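Local coordinates for uncharacterized protein (PDB 5IFF) that is a restriction DNA glycosylase, R.PabI of Pyrococcus abyssi, which binds double-stranded DNA as a tetramer and probably excises adenine from its recognition sequence, at residues 58-63 / 73-78; 139-144 / 188-193; 156-161 / 195-200. The protein carries 2 engineered substitutions. All coordinates share one frame; numbering follows the deposited sequence.

Contact 1 of 3, residues 58-63 / 73-78; sequences WQISYA and SRMVRL
Y62 and S73 meet where the half-pipe fold of R.PabI passes from its large curved antiparallel sheet to the helices beside it: residues 58-63 lead from strand 54-59 into a loop, and residues 73-78 lie on helix 72-81. One polar bond crosses between them. The hydroxyl S73 OG donates to the backbone carbonyl Y62 O over a short 2.5 Å. It approaches from above the carbonyl plane, 39° out of it, with a C=O...OG angle of 134°. The torsion of S73 (chi1 50°) sets OG between its own backbone N and carbonyl carbon, and the same oxygen also has Y70 N as a partner, so a single hydroxyl ties two points of the chain before the helix. With an alanine here, Y62 O and Y70 N lose the hydroxyl they share, and the loop would probably be held less firmly against the start of the helix. The tyrosine ring itself leads away from the helix, its OH bonded to D208 and H205.

The apolar part of the contact gathers round M75. Its sulfur SD lies 4.3 Å from I60 CD1 and meets the W58 ring obliquely at CH2. I60 and Q59 belong to the adenine-binding site, though no adenine is bound to this chain here. W58 is held from its other end by the bond of NE1 to E71, while V14 and L16 of strand 11-17 also touch its side chain. Within residues 58-63, I60 lies against W58, its CG1 3.8 Å above one face of the indole and displaced toward the rim.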
loop_
_atom_site.group_PDB
_atom_site.type_symbol
_atom_site.label_atom_id
_atom_site.label_comp_id
_atom_site.label_asym_id
_atom_site.label_seq_id
_atom_site.Cartn_x
_atom_site.Cartn_y
_atom_site.Cartn_z
ATOM N N TRP A 58 -14.354 -16.094 6.136
ATOM C CA TRP A 58 -14.843 -14.767 5.929
ATOM C C TRP A 58 -14.694 -14.004 7.240
ATOM O O TRP A 58 -15.359 -14.348 8.258
ATOM C CB TRP A 58 -16.288 -14.833 5.504
ATOM C CG TRP A 58 -16.974 -13.501 5.182
ATOM C CD1 TRP A 58 -16.405 -12.238 5.073
ATOM C CD2 TRP A 58 -18.396 -13.327 4.913
ATOM N NE1 TRP A 58 -17.389 -11.322 4.732
ATOM C CE2 TRP A 58 -18.585 -11.951 4.627
ATOM C CE3 TRP A 58 -19.477 -14.209 4.857
ATOM C CZ2 TRP A 58 -19.866 -11.435 4.324
ATOM C CZ3 TRP A 58 -20.759 -13.684 4.562
ATOM C CH2 TRP A 58 -20.931 -12.308 4.298
ATOM N N GLN A 59 -13.818 -13.021 7.221
ATOM C CA GLN A 59 -13.664 -12.111 8.350
ATOM C C GLN A 59 -14.765 -11.100 8.202
ATOM O O GLN A 59 -14.627 -10.117 7.441
ATOM C CB GLN A 59 -12.267 -11.447 8.362
ATOM C CG GLN A 59 -12.001 -10.710 9.627
ATOM C CD GLN A 59 -12.210 -9.227 9.445
ATOM O OE1 GLN A 59 -11.492 -8.582 8.684
ATOM N NE2 GLN A 59 -13.222 -8.679 10.120
ATOM N N ILE A 60 -15.854 -11.340 8.922
ATOM C CA ILE A 60 -17.101 -10.662 8.654
ATOM C C ILE A 60 -17.275 -9.433 9.580
ATOM O O ILE A 60 -16.744 -9.393 10.701
ATOM C CB ILE A 60 -18.280 -11.628 8.802
ATOM C CG1 ILE A 60 -19.567 -11.019 8.243
ATOM C CG2 ILE A 60 -18.454 -12.069 10.284
ATOM C CD1 ILE A 60 -20.732 -12.064 8.176
ATOM N N SER A 61 -17.984 -8.421 9.078
ATOM C CA SER A 61 -18.143 -7.142 9.806
ATOM C C SER A 61 -19.636 -6.842 9.970
ATOM O O SER A 61 -20.463 -7.530 9.372
ATOM C CB SER A 61 -17.464 -5.980 9.053
ATOM O OG SER A 61 -16.079 -6.182 8.938
ATOM N N TYR A 62 -19.987 -5.803 10.746
ATOM C CA TYR A 62 -21.421 -5.425 10.837
ATOM C C TYR A 62 -21.613 -3.928 10.468
ATOM O O TYR A 62 -22.728 -3.433 10.403
ATOM C CB TYR A 62 -21.974 -5.736 12.243
ATOM C CG TYR A 62 -21.153 -5.180 13.404
ATOM C CD1 TYR A 62 -21.179 -3.826 13.706
ATOM C CD2 TYR A 62 -20.347 -6.021 14.189
ATOM C CE1 TYR A 62 -20.412 -3.277 14.769
ATOM C CE2 TYR A 62 -19.573 -5.504 15.257
ATOM C CZ TYR A 62 -19.626 -4.129 15.546
ATOM O OH TYR A 62 -18.886 -3.577 16.558
ATOM N N ALA A 63 -20.518 -3.210 10.204
ATOM C CA ALA A 63 -20.618 -1.802 9.835
ATOM C C ALA A 63 -19.510 -1.456 8.860
ATOM O O ALA A 63 -18.479 -2.156 8.795
ATOM C CB ALA A 63 -20.561 -0.908 11.079
ATOM N N SER A 73 -24.837 -6.801 9.264
ATOM C CA SER A 73 -26.001 -5.954 9.589
ATOM C C SER A 73 -27.013 -5.954 8.437
ATOM O O SER A 73 -28.227 -5.812 8.660
ATOM C CB SER A 73 -25.619 -4.488 9.932
ATOM O OG SER A 73 -24.761 -3.868 8.982
ATOM N N ARG A 74 -26.531 -6.086 7.204
ATOM C CA ARG A 74 -27.474 -6.132 6.093
ATOM C C ARG A 74 -28.228 -7.482 6.101
ATOM O O ARG A 74 -29.446 -7.513 5.827
ATOM C CB ARG A 74 -26.769 -5.866 4.738
ATOM C CG ARG A 74 -27.714 -6.077 3.512
ATOM C CD ARG A 74 -27.075 -5.645 2.185
ATOM N NE ARG A 74 -27.034 -4.187 2.044
ATOM C CZ ARG A 74 -26.711 -3.538 0.924
ATOM N NH1 ARG A 74 -26.379 -4.211 -0.173
ATOM N NH2 ARG A 74 -26.711 -2.207 0.904
ATOM N N MET A 75 -27.531 -8.577 6.446
ATOM C CA MET A 75 -28.182 -9.866 6.590
ATOM C C MET A 75 -29.330 -9.776 7.603
ATOM O O MET A 75 -30.463 -10.217 7.361
ATOM C CB MET A 75 -27.196 -10.914 7.072
ATOM C CG MET A 75 -26.184 -11.271 5.988
ATOM S SD MET A 75 -24.733 -12.120 6.634
ATOM C CE MET A 75 -25.283 -13.303 7.710
ATOM N N VAL A 76 -28.982 -9.255 8.756
ATOM C CA VAL A 76 -29.927 -9.223 9.881
ATOM C C VAL A 76 -31.092 -8.273 9.613
ATOM O O VAL A 76 -32.246 -8.619 9.889
ATOM C CB VAL A 76 -29.183 -8.850 11.216
ATOM C CG1 VAL A 76 -30.166 -8.560 12.369
ATOM C CG2 VAL A 76 -28.274 -10.048 11.612
ATOM N N ARG A 77 -30.828 -7.094 9.065
ATOM C CA ARG A 77 -31.935 -6.165 8.826
ATOM C C ARG A 77 -32.871 -6.807 7.782
ATOM O O ARG A 77 -34.103 -6.757 7.916
ATOM C CB ARG A 77 -31.447 -4.782 8.376
ATOM C CG ARG A 77 -32.604 -3.783 8.216
ATOM C CD ARG A 77 -32.148 -2.387 7.803
ATOM N NE ARG A 77 -31.427 -1.668 8.860
ATOM C CZ ARG A 77 -30.107 -1.534 8.877
ATOM N NH1 ARG A 77 -29.518 -0.861 9.845
ATOM N NH2 ARG A 77 -29.382 -2.082 7.909
ATOM N N LEU A 78 -32.301 -7.419 6.742
ATOM C CA LEU A 78 -33.144 -8.082 5.719
ATOM C C LEU A 78 -33.871 -9.277 6.329
ATOM O O LEU A 78 -35.057 -9.482 6.044
ATOM C CB LEU A 78 -32.318 -8.557 4.510
ATOM C CG LEU A 78 -31.852 -7.509 3.501
ATOM C CD1 LEU A 78 -30.999 -8.213 2.418
ATOM C CD2 LEU A 78 -33.025 -6.690 2.911
#

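Contact 2 of 3, residues 139-144 / 188-193; sequences EFIGIV and VDLMKE
I141 reaches from strand 140-147 to helix 188-201 and places its CD1 methyl against two residues a single turn apart, L190 and E193. On the leucine side the meeting is methyl to methyl, with I141 CD1 3.8 Å from L190 CD1; I141 CG1 approaches the same leucine methyl equally closely, so L190 CD1 rests on the outer arm of the isoleucine and not only on its end. The same methyl, I141 CD1, comes to 3.9 Å from E193 CB, the two side chains running at about a right angle. No hydrogen bond spans the two segments: this is apolar sheet-to-helix packing.

With CG anti to the backbone N (chi1 177°), L190 extends CD1 to the isoleucine arm, whose chi2 of 101°, away from a staggered value, turns I141 CD1 to where it touches both L190 and E193. E193 gives only the base of its side chain to the contact; bent at chi2, it leads its carboxylate away to a salt bridge with K133. That lysine lies on strand 121-134 and its backbone is also hydrogen-bonded to I141, so one residue pairs with both sides.

Further out, L194 and A197 of the same helix touch I141, and L190 packs on V160 of strand 154-163. F121 of the second subunit packs against both I141 and E193, so that strand 140-147 is bordered here by its neighbouring strands, helix 188-201 and the second subunit.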
loop_
_atom_site.group_PDB
_atom_site.type_symbol
_atom_site.label_atom_id
_atom_site.label_comp_id
_atom_site.label_asym_id
_atom_site.label_seq_id
_atom_site.Cartn_x
_atom_site.Cartn_y
_atom_site.Cartn_z
ATOM N N GLU A 139 -20.747 -25.223 9.524
ATOM C CA GLU A 139 -20.135 -23.888 9.574
ATOM C C GLU A 139 -19.432 -23.705 10.916
ATOM O O GLU A 139 -19.905 -24.231 11.915
ATOM C CB GLU A 139 -21.167 -22.754 9.361
ATOM C CG GLU A 139 -21.753 -22.659 7.945
ATOM C CD GLU A 139 -22.971 -23.588 7.733
ATOM O OE1 GLU A 139 -23.339 -24.380 8.648
ATOM O OE2 GLU A 139 -23.558 -23.535 6.641
ATOM N N PHE A 140 -18.315 -22.961 10.928
ATOM C CA PHE A 140 -17.607 -22.631 12.169
ATOM C C PHE A 140 -17.751 -21.146 12.397
ATOM O O PHE A 140 -17.659 -20.376 11.447
ATOM C CB PHE A 140 -16.098 -22.957 12.083
ATOM C CG PHE A 140 -15.794 -24.432 12.047
ATOM C CD1 PHE A 140 -16.182 -25.248 13.095
ATOM C CD2 PHE A 140 -15.093 -24.999 10.985
ATOM C CE1 PHE A 140 -15.885 -26.608 13.090
ATOM C CE2 PHE A 140 -14.810 -26.363 10.979
ATOM C CZ PHE A 140 -15.208 -27.160 12.019
ATOM N N ILE A 141 -17.921 -20.742 13.644
ATOM C CA ILE A 141 -17.858 -19.304 13.977
ATOM C C ILE A 141 -16.712 -19.164 14.933
ATOM O O ILE A 141 -16.716 -19.835 15.966
ATOM C CB ILE A 141 -19.128 -18.792 14.638
ATOM C CG1 ILE A 141 -20.303 -18.875 13.673
ATOM C CG2 ILE A 141 -18.919 -17.294 15.184
ATOM C CD1 ILE A 141 -21.216 -20.125 13.945
ATOM N N GLY A 142 -15.707 -18.358 14.573
ATOM C CA GLY A 142 -14.522 -18.223 15.399
ATOM C C GLY A 142 -14.262 -16.759 15.841
ATOM O O GLY A 142 -14.585 -15.828 15.113
ATOM N N ILE A 143 -13.622 -16.576 17.001
ATOM C CA ILE A 143 -13.210 -15.238 17.430
ATOM C C ILE A 143 -11.751 -15.295 17.840
ATOM O O ILE A 143 -11.335 -16.159 18.607
ATOM C CB ILE A 143 -14.056 -14.704 18.598
ATOM C CG1 ILE A 143 -15.538 -15.069 18.375
ATOM C CG2 ILE A 143 -13.856 -13.152 18.779
ATOM C CD1 ILE A 143 -16.359 -15.126 19.646
ATOM N N VAL A 144 -10.944 -14.433 17.262
ATOM C CA VAL A 144 -9.510 -14.494 17.568
ATOM C C VAL A 144 -9.058 -13.086 17.948
ATOM O O VAL A 144 -9.814 -12.119 17.761
ATOM C CB VAL A 144 -8.705 -14.990 16.376
ATOM C CG1 VAL A 144 -9.088 -16.441 16.047
ATOM C CG2 VAL A 144 -9.001 -14.097 15.183
ATOM N N VAL A 188 -30.724 -19.044 9.602
ATOM C CA VAL A 188 -30.960 -18.162 10.757
ATOM C C VAL A 188 -30.046 -18.402 11.948
ATOM O O VAL A 188 -29.657 -17.451 12.584
ATOM C CB VAL A 188 -32.391 -18.258 11.338
ATOM C CG1 VAL A 188 -32.645 -17.058 12.177
ATOM C CG2 VAL A 188 -33.391 -18.261 10.283
ATOM N N ASP A 189 -29.716 -19.656 12.277
ATOM C CA ASP A 189 -28.889 -19.879 13.457
ATOM C C ASP A 189 -27.467 -19.304 13.280
ATOM O O ASP A 189 -26.805 -18.974 14.259
ATOM C CB ASP A 189 -28.821 -21.368 13.832
ATOM C CG ASP A 189 -28.282 -22.233 12.719
ATOM O OD1 ASP A 189 -28.095 -21.719 11.604
ATOM O OD2 ASP A 189 -28.069 -23.442 12.948
ATOM N N LEU A 190 -27.011 -19.192 12.042
ATOM C CA LEU A 190 -25.699 -18.629 11.790
ATOM C C LEU A 190 -25.734 -17.117 12.113
ATOM O O LEU A 190 -24.781 -16.557 12.573
ATOM C CB LEU A 190 -25.283 -18.782 10.349
ATOM C CG LEU A 190 -23.942 -18.142 10.000
ATOM C CD1 LEU A 190 -22.822 -18.729 10.847
ATOM C CD2 LEU A 190 -23.610 -18.273 8.465
ATOM N N MET A 191 -26.806 -16.460 11.731
ATOM C CA MET A 191 -26.928 -15.031 12.006
ATOM C C MET A 191 -27.010 -14.831 13.505
ATOM O O MET A 191 -26.386 -13.894 14.032
ATOM C CB MET A 191 -28.181 -14.434 11.330
ATOM C CG MET A 191 -28.027 -14.262 9.775
ATOM S SD MET A 191 -29.519 -13.560 8.986
ATOM C CE MET A 191 -30.450 -15.101 8.635
ATOM N N LYS A 192 -27.769 -15.692 14.176
ATOM C CA LYS A 192 -27.820 -15.602 15.629
ATOM C C LYS A 192 -26.443 -15.774 16.273
ATOM O O LYS A 192 -26.049 -14.999 17.142
ATOM C CB LYS A 192 -28.748 -16.637 16.189
ATOM C CG LYS A 192 -30.215 -16.409 15.766
ATOM C CD LYS A 192 -31.058 -17.568 16.380
ATOM C CE LYS A 192 -32.541 -17.510 16.024
ATOM N NZ LYS A 192 -33.262 -18.823 16.393
ATOM N N GLU A 193 -25.727 -16.811 15.854
ATOM C CA GLU A 193 -24.431 -17.078 16.481
ATOM C C GLU A 193 -23.366 -16.077 16.137
ATOM O O GLU A 193 -22.454 -15.905 16.945
ATOM C CB GLU A 193 -23.947 -18.505 16.135
ATOM C CG GLU A 193 -24.852 -19.631 16.711
ATOM C CD GLU A 193 -24.942 -19.617 18.241
ATOM O OE1 GLU A 193 -24.024 -19.103 18.913
ATOM O OE2 GLU A 193 -25.922 -20.138 18.796
#

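Contact 3 of 3, residues 156-161 / 195-200; sequences SMVYVC and LKAFII
V158 turns CG1 anti to its backbone N (chi1 174°), which splits its two methyls between A197 and F198 of helix 188-201. F198, with CG beside its own backbone N (chi1 -84°), brings its ring back toward the strand and presents a face to the valine. The CG2 methyl of V158 sits over that face in a CH-pi contact, 3.8 Å from the centroid of the F198 ring and 18° off its normal. V158 CG2 is displaced toward one rim, 3.6 Å from F198 CE1. V158 CB also lies close to the far end of the ring, 3.7 Å from F198 CZ. The other methyl, V158 CG1, meets A197 CB at 3.8 Å.

V158 is one of the residues that bind adenine, which is absent from this chain here, and this contact backs it with the helix. The F198 ring is in turn met edge-to-face by Y62 and by H205. Strand 154-163 runs between strands 54-59 and 140-147, helix 203-216 touches F198 through I209, and F121 of the second subunit packs on A197.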
loop_
_atom_site.group_PDB
_atom_site.type_symbol
_atom_site.label_atom_id
_atom_site.label_comp_id
_atom_site.label_asym_id
_atom_site.label_seq_id
_atom_site.Cartn_x
_atom_site.Cartn_y
_atom_site.Cartn_z
ATOM N N SER A 156 -10.391 -7.745 18.561
ATOM C CA SER A 156 -11.005 -9.057 18.344
ATOM C C SER A 156 -11.550 -9.128 16.934
ATOM O O SER A 156 -12.102 -8.149 16.440
ATOM C CB SER A 156 -12.124 -9.329 19.367
ATOM O OG SER A 156 -12.939 -8.159 19.429
ATOM N N MET A 157 -11.435 -10.289 16.273
ATOM C CA MET A 157 -11.999 -10.409 14.925
ATOM C C MET A 157 -12.896 -11.626 14.872
ATOM O O MET A 157 -12.555 -12.651 15.431
ATOM C CB MET A 157 -10.894 -10.535 13.863
ATOM C CG MET A 157 -9.983 -9.231 13.767
ATOM S SD MET A 157 -9.309 -8.990 12.118
ATOM C CE MET A 157 -8.302 -10.461 11.967
ATOM N N VAL A 158 -14.042 -11.513 14.205
ATOM C CA VAL A 158 -14.951 -12.633 14.101
ATOM C C VAL A 158 -14.907 -13.185 12.673
ATOM O O VAL A 158 -14.865 -12.404 11.706
ATOM C CB VAL A 158 -16.407 -12.224 14.475
ATOM C CG1 VAL A 158 -17.404 -13.432 14.211
ATOM C CG2 VAL A 158 -16.463 -11.778 15.948
ATOM N N TYR A 159 -14.910 -14.512 12.547
ATOM C CA TYR A 159 -14.779 -15.199 11.266
ATOM C C TYR A 159 -15.926 -16.164 11.189
ATOM O O TYR A 159 -16.307 -16.763 12.220
ATOM C CB TYR A 159 -13.487 -16.035 11.150
ATOM C CG TYR A 159 -12.241 -15.232 10.900
ATOM C CD1 TYR A 159 -11.635 -14.538 11.937
ATOM C CD2 TYR A 159 -11.656 -15.190 9.633
ATOM C CE1 TYR A 159 -10.486 -13.790 11.714
ATOM C CE2 TYR A 159 -10.512 -14.459 9.403
ATOM C CZ TYR A 159 -9.931 -13.769 10.449
ATOM O OH TYR A 159 -8.816 -13.037 10.231
ATOM N N VAL A 160 -16.468 -16.352 9.996
ATOM C CA VAL A 160 -17.306 -17.557 9.780
ATOM C C VAL A 160 -16.586 -18.388 8.707
ATOM O O VAL A 160 -16.065 -17.839 7.729
ATOM C CB VAL A 160 -18.755 -17.211 9.362
ATOM C CG1 VAL A 160 -18.731 -16.314 8.154
ATOM C CG2 VAL A 160 -19.560 -18.475 9.073
ATOM N N CYS A 161 -16.506 -19.695 8.915
ATOM C CA CYS A 161 -15.856 -20.594 7.969
ATOM C C CYS A 161 -16.978 -21.458 7.388
ATOM O O CYS A 161 -17.592 -22.229 8.123
ATOM C CB CYS A 161 -14.825 -21.489 8.648
ATOM S SG CYS A 161 -13.379 -20.479 9.194
ATOM N N LEU A 195 -24.026 -12.887 15.779
ATOM C CA LEU A 195 -24.366 -11.760 16.667
ATOM C C LEU A 195 -23.862 -12.083 18.040
ATOM O O LEU A 195 -23.244 -11.244 18.661
ATOM C CB LEU A 195 -25.897 -11.513 16.704
ATOM C CG LEU A 195 -26.395 -10.920 15.372
ATOM C CD1 LEU A 195 -27.958 -11.102 15.327
ATOM C CD2 LEU A 195 -26.015 -9.418 15.168
ATOM N N LYS A 196 -24.063 -13.322 18.482
ATOM C CA LYS A 196 -23.556 -13.724 19.802
ATOM C C LYS A 196 -22.041 -13.676 19.865
ATOM O O LYS A 196 -21.471 -13.309 20.919
ATOM C CB LYS A 196 -24.027 -15.104 20.161
ATOM C CG LYS A 196 -25.557 -15.114 20.480
ATOM C CD LYS A 196 -26.094 -16.549 20.604
ATOM C CE LYS A 196 -25.581 -17.190 21.852
ATOM N NZ LYS A 196 -26.485 -18.314 22.248
ATOM N N ALA A 197 -21.389 -14.048 18.761
ATOM C CA ALA A 197 -19.919 -13.935 18.691
ATOM C C ALA A 197 -19.452 -12.483 18.939
ATOM O O ALA A 197 -18.535 -12.231 19.736
ATOM C CB ALA A 197 -19.398 -14.461 17.327
ATOM N N PHE A 198 -20.062 -11.515 18.265
ATOM C CA PHE A 198 -19.650 -10.159 18.449
ATOM C C PHE A 198 -19.940 -9.677 19.884
ATOM O O PHE A 198 -19.161 -8.894 20.467
ATOM C CB PHE A 198 -20.346 -9.252 17.405
ATOM C CG PHE A 198 -19.642 -9.226 16.080
ATOM C CD1 PHE A 198 -18.370 -8.640 15.979
ATOM C CD2 PHE A 198 -20.213 -9.799 14.937
ATOM C CE1 PHE A 198 -17.682 -8.583 14.735
ATOM C CE2 PHE A 198 -19.532 -9.773 13.695
ATOM C CZ PHE A 198 -18.275 -9.166 13.593
ATOM N N ILE A 199 -21.059 -10.147 20.437
ATOM C CA ILE A 199 -21.455 -9.797 21.786
ATOM C C ILE A 199 -20.393 -10.264 22.812
ATOM O O ILE A 199 -20.107 -9.523 23.756
ATOM C CB ILE A 199 -22.847 -10.388 22.110
ATOM C CG1 ILE A 199 -23.916 -9.517 21.451
ATOM C CG2 ILE A 199 -23.102 -10.460 23.615
ATOM C CD1 ILE A 199 -25.293 -10.181 21.485
ATOM N N ILE A 200 -19.791 -11.447 22.611
ATOM C CA ILE A 200 -18.813 -11.946 23.600
ATOM C C ILE A 200 -17.354 -11.547 23.243
ATOM O O ILE A 200 -16.451 -11.723 24.050
ATOM C CB ILE A 200 -18.886 -13.450 23.782
ATOM C CG1 ILE A 200 -18.448 -14.191 22.507
ATOM C CG2 ILE A 200 -20.289 -13.854 24.244
ATOM C CD1 ILE A 200 -18.013 -15.645 22.795
#

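How the contacts relate
All three contacts reach the same large sheet, whose strand 154-163 (contact 3) is paired with strand 54-59 of contact 1 and strand 140-147 of contact 2. Contacts 2 and 3 share helix 188-201, their centres about 7 Å apart, and I141 CG2 touches A197 CB at 3.6 Å. Contact 1 joins contact 3 through the backbone, with I60 N 3.1 Å from V158 O, a probable hydrogen bond that links two adenine-binding residues. It meets contact 2 where M75 CE packs on M191 CG at 3.6 Å. Contacts 1 and 3 each come within about 7 Å of the bound DNA (nearest atoms), against about 11 Å for contact 2.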